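PDB 3MVG: ribosome inactivating type 1 protein, which belongs to the ribosome-inactivating proteins as a single-chain, type 1 member from a Dutch iris, built on the mixed alpha/beta fold of that family. Local coordinates for residues G10-S15 against I176-T181; T134-W139 against T146-S151; L124-L129 against I183-F188. All blocks are in the same frame, centred on the assembly; numbering follows the deposited sequence. Where two conformers were deposited one is given.

Contact 1: G10-S15 against I176-T181; sequences GTTRRS and IIDQVT
The guanidinium group of Arg13, in one of its two deposited conformers, lies with one face on the carbonyl oxygen of Ile176, which sits 2.9 Å above the plane at its centre. Two oxygens lie at its edge, in plane: OD1 of Asp178 and a water that accepts weakly from Arg13 NH2 and also from Gln179 N. Arg13 NE and Asp178 OD1, 3.4 Å apart, make a salt bridge whose hydrogen bond is weak, the guanidinium and carboxylate planes 70° apart. The firmer grip is on the backbone: Arg13 N donates to Asp178 OD2 at 2.8 Å, on the anti side and 27° out of the carboxylate plane. Asp178 reaches it because CG stands between its own backbone N and carbonyl carbon (chi1 62°). A second water donates to OD2 and accepts from Arg14 N. Ile176 CG2 packs 3.6 Å from Arg13 N, while Thr12 and Ser15 close a capping box: Ser15 N donates to Thr12 OG1 and Thr12 N to Ser15 OG. Thr12 OG1 also binds a glycerol. The carboxylate thus meets the first N-H groups of helix 13-27, one directly and one through water; this helix end, together with Arg13, would be expected to stabilise its negative charge.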
loop_
_atom_site.group_PDB
_atom_site.type_symbol
_atom_site.label_atom_id
_atom_site.label_comp_id
_atom_site.label_asym_id
_atom_site.label_seq_id
_atom_site.Cartn_x
_atom_site.Cartn_y
_atom_site.Cartn_z
ATOM N N GLY A 10 15.026 -11.209 -8.845
ATOM C CA GLY A 10 13.769 -11.901 -8.595
ATOM C C GLY A 10 12.767 -11.139 -7.751
ATOM O O GLY A 10 11.789 -11.722 -7.292
ATOM N N THR A 11 12.989 -9.841 -7.539
ATOM C CA THR A 11 12.098 -9.041 -6.689
ATOM C C THR A 11 10.652 -9.075 -7.159
ATOM O O THR A 11 10.348 -8.860 -8.338
ATOM C CB THR A 11 12.568 -7.577 -6.592
ATOM O OG1 THR A 11 13.801 -7.532 -5.866
ATOM C CG2 THR A 11 11.554 -6.703 -5.850
ATOM N N THR A 12 9.768 -9.323 -6.200
ATOM C CA THR A 12 8.331 -9.237 -6.401
ATOM C C THR A 12 7.770 -8.223 -5.392
ATOM O O THR A 12 8.492 -7.780 -4.483
ATOM C CB THR A 12 7.666 -10.603 -6.151
ATOM O OG1 THR A 12 7.916 -10.995 -4.798
ATOM C CG2 THR A 12 8.201 -11.677 -7.111
ATOM N N ARG A 13 6.501 -7.854 -5.547
ATOM C CA ARG A 13 5.847 -6.983 -4.570
ATOM C C ARG A 13 5.960 -7.611 -3.182
ATOM O O ARG A 13 6.308 -6.936 -2.205
ATOM C CB ARG A 13 4.380 -6.748 -4.936
ATOM C CG ARG A 13 4.161 -6.141 -6.314
ATOM C CD ARG A 13 2.668 -5.955 -6.609
ATOM N NE ARG A 13 2.339 -6.181 -8.017
ATOM C CZ ARG A 13 1.850 -5.258 -8.841
ATOM N NH1 ARG A 13 1.618 -4.026 -8.409
ATOM N NH2 ARG A 13 1.586 -5.564 -10.103
ATOM N N ARG A 14 5.695 -8.914 -3.114
ATOM C CA ARG A 14 5.714 -9.667 -1.870
ATOM C C ARG A 14 7.099 -9.703 -1.229
ATOM O O ARG A 14 7.222 -9.498 -0.023
ATOM C CB ARG A 14 5.208 -11.086 -2.150
ATOM C CG ARG A 14 4.710 -11.869 -0.949
ATOM C CD ARG A 14 4.059 -13.150 -1.479
ATOM N NE ARG A 14 3.329 -13.921 -0.475
ATOM C CZ ARG A 14 3.797 -15.009 0.130
ATOM N NH1 ARG A 14 3.046 -15.638 1.023
ATOM N NH2 ARG A 14 5.014 -15.469 -0.149
ATOM N N SER A 15 8.148 -9.946 -2.016
ATOM C CA SER A 15 9.493 -10.029 -1.447
ATOM C C SER A 15 9.980 -8.680 -0.910
ATOM O O SER A 15 10.636 -8.628 0.133
ATOM C CB SER A 15 10.518 -10.646 -2.408
ATOM O OG SER A 15 10.855 -9.782 -3.487
ATOM N N ILE A 176 6.249 -2.538 -9.139
ATOM C CA ILE A 176 6.839 -3.848 -9.363
ATOM C C ILE A 176 5.784 -4.678 -10.080
ATOM O O ILE A 176 4.794 -5.095 -9.483
ATOM C CB ILE A 176 7.276 -4.516 -8.040
ATOM C CG1 ILE A 176 8.361 -3.675 -7.346
ATOM C CG2 ILE A 176 7.739 -5.956 -8.296
ATOM C CD1 ILE A 176 8.621 -4.068 -5.897
ATOM N N ILE A 177 5.999 -4.884 -11.372
ATOM C CA ILE A 177 4.983 -5.471 -12.235
ATOM C C ILE A 177 5.301 -6.951 -12.330
ATOM O O ILE A 177 5.929 -7.414 -13.293
ATOM C CB ILE A 177 4.986 -4.802 -13.620
ATOM C CG1 ILE A 177 5.076 -3.270 -13.506
ATOM C CG2 ILE A 177 3.769 -5.244 -14.434
ATOM C CD1 ILE A 177 3.969 -2.574 -12.692
ATOM N N ASP A 178 4.895 -7.698 -11.310
ATOM C CA ASP A 178 5.345 -9.072 -11.168
ATOM C C ASP A 178 4.357 -10.105 -11.691
ATOM O O ASP A 178 4.568 -11.297 -11.514
ATOM C CB ASP A 178 5.786 -9.375 -9.722
ATOM C CG ASP A 178 4.661 -9.235 -8.711
ATOM O OD1 ASP A 178 3.469 -9.186 -9.093
ATOM O OD2 ASP A 178 4.990 -9.173 -7.508
ATOM N N GLN A 179 3.293 -9.643 -12.343
ATOM C CA GLN A 179 2.355 -10.581 -12.963
ATOM C C GLN A 179 2.622 -10.811 -14.447
ATOM O O GLN A 179 1.908 -11.571 -15.108
ATOM C CB GLN A 179 0.906 -10.204 -12.667
ATOM C CG GLN A 179 0.543 -10.355 -11.180
ATOM C CD GLN A 179 1.004 -11.674 -10.546
ATOM O OE1 GLN A 179 1.657 -11.675 -9.497
ATOM N NE2 GLN A 179 0.663 -12.793 -11.177
ATOM N N VAL A 180 3.661 -10.158 -14.959
ATOM C CA VAL A 180 4.151 -10.396 -16.317
ATOM C C VAL A 180 5.488 -11.148 -16.241
ATOM O O VAL A 180 6.164 -11.122 -15.207
ATOM C CB VAL A 180 4.287 -9.071 -17.121
ATOM C CG1 VAL A 180 2.924 -8.374 -17.265
ATOM C CG2 VAL A 180 5.310 -8.136 -16.480
ATOM N N THR A 181 5.856 -11.834 -17.324
ATOM C CA THR A 181 7.135 -12.542 -17.392
ATOM C C THR A 181 7.906 -12.117 -18.650
ATOM O O THR A 181 7.366 -12.205 -19.759
ATOM C CB THR A 181 6.944 -14.080 -17.346
ATOM O OG1 THR A 181 6.063 -14.413 -16.268
ATOM C CG2 THR A 181 8.278 -14.792 -17.128
HETATM O O HOH W 1 1.412 -7.040 -12.284
HETATM O O HOH W 2 4.094 -10.312 -5.295
#

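Contact 2: T134-W139 against T146-S151; sequences TTLHNW and TSVARS. Unlike the reference sequence in segment 134-139: Thr134 (reference Ser).
Leu136 CD2 meets Val148 CG1 at 3.8 Å, the two side chains crossing at about a right angle, and Leu136 CG rests 3.9 Å from Ser151 CB. The other methyl of Val148, CG2, is modelled over one face of the Trp139 indole, too close for the exact distance to carry weight. Trp139 CG is anti to the backbone N (chi1 -176°), which brings the indole alongside Val148. Leu136, Trp139, Val148 and Ser151 are all buried and form the close-packed part of the interface.

The side toward Thr135 and Ser147 is more polar, and both of these residues are partly exposed. Ser151 belongs to both parts: its OG lies 3.3 Å from Thr135 CB, against the carbon side of the threonine. The looser meeting is at Ser147 OG, 3.6 Å from Thr135 CG2 and 3.9 Å from Trp139 CD1. No hydrogen bond joins the segments here. Ser151 OG instead donates to Ser147 O at 2.8 Å, nearly in line with the carbonyl bond, and that oxygen also accepts from Ser151 N. Thr135 OG1 is likewise turned back, to Thr131 O, within its own helix.

The pair is a helix hairpin whose short axes run 140° apart, 9.3 Å at closest approach. Trp139 opens the connection, and its NE1 bonds to Val144 O within it. Tyr76 of strand 72-78 touches Leu136, Trp139 and Val148, so the central mixed sheet backs the packed core, while Ala149 carries helix 146-164 onto helix 108-115.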
loop_
_atom_site.group_PDB
_atom_site.type_symbol
_atom_site.label_atom_id
_atom_site.label_comp_id
_atom_site.label_asym_id
_atom_site.label_seq_id
_atom_site.Cartn_x
_atom_site.Cartn_y
_atom_site.Cartn_z
ATOM N N THR A 134 25.239 -0.877 -6.641
ATOM C CA THR A 134 26.449 -1.061 -7.454
ATOM C C THR A 134 27.388 0.130 -7.307
ATOM O O THR A 134 28.610 -0.038 -7.194
ATOM C CB THR A 134 26.105 -1.255 -8.937
ATOM O OG1 THR A 134 25.314 -2.431 -9.093
ATOM C CG2 THR A 134 27.350 -1.427 -9.767
ATOM N N THR A 135 26.816 1.330 -7.313
ATOM C CA THR A 135 27.602 2.555 -7.225
ATOM C C THR A 135 28.361 2.618 -5.907
ATOM O O THR A 135 29.571 2.869 -5.892
ATOM C CB THR A 135 26.716 3.792 -7.417
ATOM O OG1 THR A 135 26.107 3.731 -8.713
ATOM C CG2 THR A 135 27.533 5.072 -7.331
ATOM N N LEU A 136 27.679 2.346 -4.798
ATOM C CA LEU A 136 28.344 2.324 -3.513
ATOM C C LEU A 136 29.327 1.166 -3.422
ATOM O O LEU A 136 30.400 1.304 -2.831
ATOM C CB LEU A 136 27.333 2.259 -2.371
ATOM C CG LEU A 136 26.437 3.495 -2.202
ATOM C CD1 LEU A 136 25.673 3.394 -0.896
ATOM C CD2 LEU A 136 27.234 4.810 -2.243
ATOM N N HIS A 137 28.991 0.028 -4.031
ATOM C CA HIS A 137 29.903 -1.116 -4.016
ATOM C C HIS A 137 31.257 -0.759 -4.623
ATOM O O HIS A 137 32.300 -1.148 -4.094
ATOM C CB HIS A 137 29.304 -2.312 -4.756
ATOM C CG HIS A 137 30.137 -3.548 -4.650
ATOM N ND1 HIS A 137 31.109 -3.870 -5.572
ATOM C CD2 HIS A 137 30.172 -4.520 -3.707
ATOM C CE1 HIS A 137 31.690 -5.002 -5.213
ATOM N NE2 HIS A 137 31.140 -5.416 -4.087
ATOM N N ASN A 138 31.225 -0.005 -5.716
ATOM C CA ASN A 138 32.418 0.288 -6.501
ATOM C C ASN A 138 33.153 1.570 -6.134
ATOM O O ASN A 138 34.325 1.716 -6.473
ATOM C CB ASN A 138 32.063 0.294 -7.986
ATOM C CG ASN A 138 31.569 -1.055 -8.469
ATOM O OD1 ASN A 138 31.892 -2.096 -7.889
ATOM N ND2 ASN A 138 30.776 -1.045 -9.533
ATOM N N TRP A 139 32.484 2.497 -5.452
ATOM C CA TRP A 139 33.092 3.799 -5.152
ATOM C C TRP A 139 34.161 3.714 -4.076
ATOM O O TRP A 139 34.023 2.992 -3.090
ATOM C CB TRP A 139 32.018 4.809 -4.737
ATOM C CG TRP A 139 32.526 6.225 -4.489
ATOM C CD1 TRP A 139 32.617 7.232 -5.406
ATOM C CD2 TRP A 139 32.991 6.766 -3.246
ATOM N NE1 TRP A 139 33.105 8.374 -4.809
ATOM C CE2 TRP A 139 33.338 8.116 -3.484
ATOM C CE3 TRP A 139 33.119 6.254 -1.944
ATOM C CZ2 TRP A 139 33.812 8.953 -2.473
ATOM C CZ3 TRP A 139 33.581 7.088 -0.939
ATOM C CH2 TRP A 139 33.931 8.421 -1.212
ATOM N N THR A 146 29.867 12.928 -5.347
ATOM C CA THR A 146 28.574 13.188 -5.981
ATOM C C THR A 146 27.683 11.946 -6.037
ATOM O O THR A 146 26.528 11.984 -5.586
ATOM C CB THR A 146 28.780 13.767 -7.388
ATOM O OG1 THR A 146 29.783 14.794 -7.311
ATOM C CG2 THR A 146 27.481 14.343 -7.947
ATOM N N SER A 147 28.225 10.854 -6.577
ATOM C CA SER A 147 27.450 9.630 -6.803
ATOM C C SER A 147 27.159 8.871 -5.520
ATOM O O SER A 147 26.206 8.090 -5.477
ATOM C CB SER A 147 28.149 8.720 -7.815
ATOM O OG SER A 147 29.347 8.187 -7.279
ATOM N N VAL A 148 27.961 9.089 -4.481
ATOM C CA VAL A 148 27.695 8.488 -3.175
ATOM C C VAL A 148 26.446 9.128 -2.578
ATOM O O VAL A 148 25.521 8.435 -2.144
ATOM C CB VAL A 148 28.886 8.652 -2.211
ATOM C CG1 VAL A 148 28.566 8.074 -0.828
ATOM C CG2 VAL A 148 30.102 7.969 -2.777
ATOM N N ALA A 149 26.401 10.457 -2.564
ATOM C CA ALA A 149 25.224 11.158 -2.073
ATOM C C ALA A 149 23.983 10.809 -2.890
ATOM O O ALA A 149 22.913 10.570 -2.323
ATOM C CB ALA A 149 25.463 12.662 -2.066
ATOM N N ARG A 150 24.118 10.763 -4.217
ATOM C CA ARG A 150 22.978 10.418 -5.061
ATOM C C ARG A 150 22.447 9.020 -4.720
ATOM O O ARG A 150 21.237 8.808 -4.582
ATOM C CB ARG A 150 23.351 10.477 -6.541
ATOM C CG ARG A 150 22.134 10.453 -7.444
ATOM C CD ARG A 150 22.476 10.023 -8.864
ATOM N NE ARG A 150 21.303 10.113 -9.735
ATOM C CZ ARG A 150 20.320 9.209 -9.780
ATOM N NH1 ARG A 150 20.349 8.127 -9.005
ATOM N NH2 ARG A 150 19.291 9.398 -10.591
ATOM N N SER A 151 23.367 8.072 -4.560
ATOM C CA SER A 151 22.991 6.689 -4.264
ATOM C C SER A 151 22.355 6.555 -2.891
ATOM O O SER A 151 21.393 5.803 -2.722
ATOM C CB SER A 151 24.191 5.760 -4.410
ATOM O OG SER A 151 24.661 5.795 -5.757
#

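Contact 3: L124-L129 against I183-F188; sequences LGINPL and IRYDNF
Leu124 and Phe188 form a single antiparallel bridge, a hydrogen-bonded pair, just ahead of helix 126-138, whose N-cap is Gly125. The pair is held by two backbone bonds: Leu124 N donates to Phe188 O at 2.8 Å, and Phe188 N returns one to Leu124 O at 3.0 Å. Leu124 O also receives a CA-H...O contact from Asn187 CA.

Apolar contacts lie at both ends of the contact. Ile126 CG2 stands 4.1 Å from the centroid of the Tyr185 ring, a CH-pi contact over one face, offset toward the rim, and Ile126 CB approaches Tyr185 CD2 to 3.6 Å. The phenol OH reaches on to Thr11 O. At the bridge, Phe188 CG lies between its backbone N and carbonyl carbon (chi1 72°), setting one ring face against Leu124 CB, which lies toward the rim; Arg171 and Val172 of helix 166-173 also pack on this ring.

Waters bridge the two segments beyond the backbone pair. One donates to both Leu124 O and Asp186 O; a second carries the first N-H of the helix, that of Ile126, to the same Asp186 O. A third accepts from Asn127 N and donates to Asn187 OD1 at 2.7 Å, an oxygen that also abuts Pro128 CD, 3.1 Å away.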
loop_
_atom_site.group_PDB
_atom_site.type_symbol
_atom_site.label_atom_id
_atom_site.label_comp_id
_atom_site.label_asym_id
_atom_site.label_seq_id
_atom_site.Cartn_x
_atom_site.Cartn_y
_atom_site.Cartn_z
ATOM N N LEU A 124 13.085 6.505 -8.579
ATOM C CA LEU A 124 13.024 5.463 -7.566
ATOM C C LEU A 124 12.326 4.235 -8.121
ATOM O O LEU A 124 11.297 4.334 -8.797
ATOM C CB LEU A 124 12.269 5.965 -6.336
ATOM C CG LEU A 124 12.867 7.173 -5.610
ATOM C CD1 LEU A 124 11.971 7.564 -4.455
ATOM C CD2 LEU A 124 14.287 6.897 -5.103
ATOM N N GLY A 125 12.877 3.073 -7.804
ATOM C CA GLY A 125 12.355 1.791 -8.269
ATOM C C GLY A 125 13.434 0.757 -8.057
ATOM O O GLY A 125 14.495 1.070 -7.502
ATOM N N ILE A 126 13.186 -0.468 -8.517
ATOM C CA ILE A 126 14.147 -1.548 -8.320
ATOM C C ILE A 126 15.426 -1.356 -9.138
ATOM O O ILE A 126 16.512 -1.638 -8.642
ATOM C CB ILE A 126 13.471 -2.940 -8.494
ATOM C CG1 ILE A 126 12.313 -3.107 -7.495
ATOM C CG2 ILE A 126 14.486 -4.094 -8.402
ATOM C CD1 ILE A 126 12.674 -2.899 -6.025
ATOM N N ASN A 127 15.323 -0.848 -10.362
ATOM C CA ASN A 127 16.546 -0.562 -11.108
ATOM C C ASN A 127 17.399 0.543 -10.463
ATOM O O ASN A 127 18.597 0.356 -10.306
ATOM C CB ASN A 127 16.276 -0.310 -12.592
ATOM C CG ASN A 127 16.084 -1.595 -13.374
ATOM O OD1 ASN A 127 16.937 -2.484 -13.344
ATOM N ND2 ASN A 127 14.965 -1.696 -14.083
ATOM N N PRO A 128 16.784 1.674 -10.044
ATOM C CA PRO A 128 17.572 2.659 -9.277
ATOM C C PRO A 128 18.176 2.086 -8.007
ATOM O O PRO A 128 19.303 2.428 -7.660
ATOM C CB PRO A 128 16.554 3.762 -8.978
ATOM C CG PRO A 128 15.645 3.717 -10.164
ATOM C CD PRO A 128 15.506 2.251 -10.508
ATOM N N LEU A 129 17.441 1.209 -7.329
ATOM C CA LEU A 129 17.935 0.558 -6.118
ATOM C C LEU A 129 19.199 -0.262 -6.426
ATOM O O LEU A 129 20.218 -0.135 -5.745
ATOM C CB LEU A 129 16.834 -0.317 -5.506
ATOM C CG LEU A 129 16.874 -0.590 -4.001
ATOM C CD1 LEU A 129 15.571 -1.219 -3.530
ATOM C CD2 LEU A 129 18.048 -1.473 -3.631
ATOM N N ILE A 183 9.445 -10.263 -15.079
ATOM C CA ILE A 183 8.965 -9.208 -14.188
ATOM C C ILE A 183 9.490 -7.875 -14.704
ATOM O O ILE A 183 10.637 -7.778 -15.144
ATOM C CB ILE A 183 9.429 -9.451 -12.732
ATOM C CG1 ILE A 183 8.822 -10.748 -12.185
ATOM C CG2 ILE A 183 9.070 -8.272 -11.831
ATOM C CD1 ILE A 183 9.464 -11.260 -10.910
ATOM N N ARG A 184 8.638 -6.861 -14.701
ATOM C CA ARG A 184 9.060 -5.518 -15.082
ATOM C C ARG A 184 9.109 -4.604 -13.869
ATOM O O ARG A 184 8.317 -4.759 -12.936
ATOM C CB ARG A 184 8.151 -4.930 -16.163
ATOM C CG ARG A 184 8.181 -5.728 -17.464
ATOM C CD ARG A 184 7.655 -4.938 -18.650
ATOM N NE ARG A 184 6.206 -4.776 -18.616
ATOM C CZ ARG A 184 5.343 -5.607 -19.197
ATOM N NH1 ARG A 184 4.042 -5.371 -19.115
ATOM N NH2 ARG A 184 5.777 -6.674 -19.857
ATOM N N TYR A 185 10.038 -3.655 -13.899
ATOM C CA TYR A 185 10.237 -2.718 -12.794
ATOM C C TYR A 185 10.160 -1.283 -13.268
ATOM O O TYR A 185 11.082 -0.786 -13.920
ATOM C CB TYR A 185 11.601 -2.962 -12.145
ATOM C CG TYR A 185 11.758 -4.361 -11.620
ATOM C CD1 TYR A 185 12.527 -5.304 -12.307
ATOM C CD2 TYR A 185 11.109 -4.762 -10.451
ATOM C CE1 TYR A 185 12.655 -6.598 -11.840
ATOM C CE2 TYR A 185 11.233 -6.047 -9.971
ATOM C CZ TYR A 185 12.004 -6.967 -10.674
ATOM O OH TYR A 185 12.133 -8.249 -10.210
ATOM N N ASP A 186 9.068 -0.610 -12.946
ATOM C CA ASP A 186 8.868 0.766 -13.375
ATOM C C ASP A 186 9.392 1.746 -12.333
ATOM O O ASP A 186 9.565 1.392 -11.167
ATOM C CB ASP A 186 7.384 1.032 -13.626
ATOM C CG ASP A 186 6.818 0.206 -14.765
ATOM O OD1 ASP A 186 7.580 -0.248 -15.647
ATOM O OD2 ASP A 186 5.580 0.014 -14.781
ATOM N N ASN A 187 9.622 2.978 -12.765
ATOM C CA ASN A 187 10.142 4.031 -11.913
ATOM C C ASN A 187 9.123 5.113 -11.656
ATOM O O ASN A 187 8.209 5.317 -12.460
ATOM C CB ASN A 187 11.369 4.657 -12.566
ATOM C CG ASN A 187 12.556 3.729 -12.568
ATOM O OD1 ASN A 187 12.704 2.894 -11.682
ATOM N ND2 ASN A 187 13.416 3.880 -13.562
ATOM N N PHE A 188 9.279 5.794 -10.529
ATOM C CA PHE A 188 8.559 7.034 -10.266
ATOM C C PHE A 188 9.549 7.994 -9.618
ATOM O O PHE A 188 10.619 7.581 -9.162
ATOM C CB PHE A 188 7.327 6.790 -9.373
ATOM C CG PHE A 188 7.659 6.481 -7.934
ATOM C CD1 PHE A 188 7.954 5.181 -7.547
ATOM C CD2 PHE A 188 7.665 7.486 -6.967
ATOM C CE1 PHE A 188 8.270 4.887 -6.220
ATOM C CE2 PHE A 188 7.976 7.201 -5.644
ATOM C CZ PHE A 188 8.282 5.903 -5.270
HETATM O O HOH W 3 9.112 2.515 -8.732
HETATM O O HOH W 4 10.628 -0.864 -9.721
HETATM O O HOH W 5 13.041 0.240 -11.785
HETATM O O HOH W 6 14.596 1.467 -15.213
HETATM O O HOH W 7 12.803 -0.350 -15.760
#

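Overall arrangement
From the N terminus, the chain leaves strand 3-7 and enters contact 1 at residues 10-15, runs through helix 13-27 and the remaining strands of the mixed sheet, and begins contact 3 at 124-129. Contact 2 closes first: 146-151 folds back on 134-139, a short loop nested inside the loops of both other contacts. Residues 176-181 then close contact 1, and 183-188 close contact 3, so these two cross. Their centres are about 11 Å apart, and they share the small sheet of strands 176-177 and 184-185, joining the starts of helices 13-27 and 126-138; both also touch the second subunit. Helix 126-138 runs from contact 3 to contact 2; the centres of contacts 2 and 3 are about 17 Å apart.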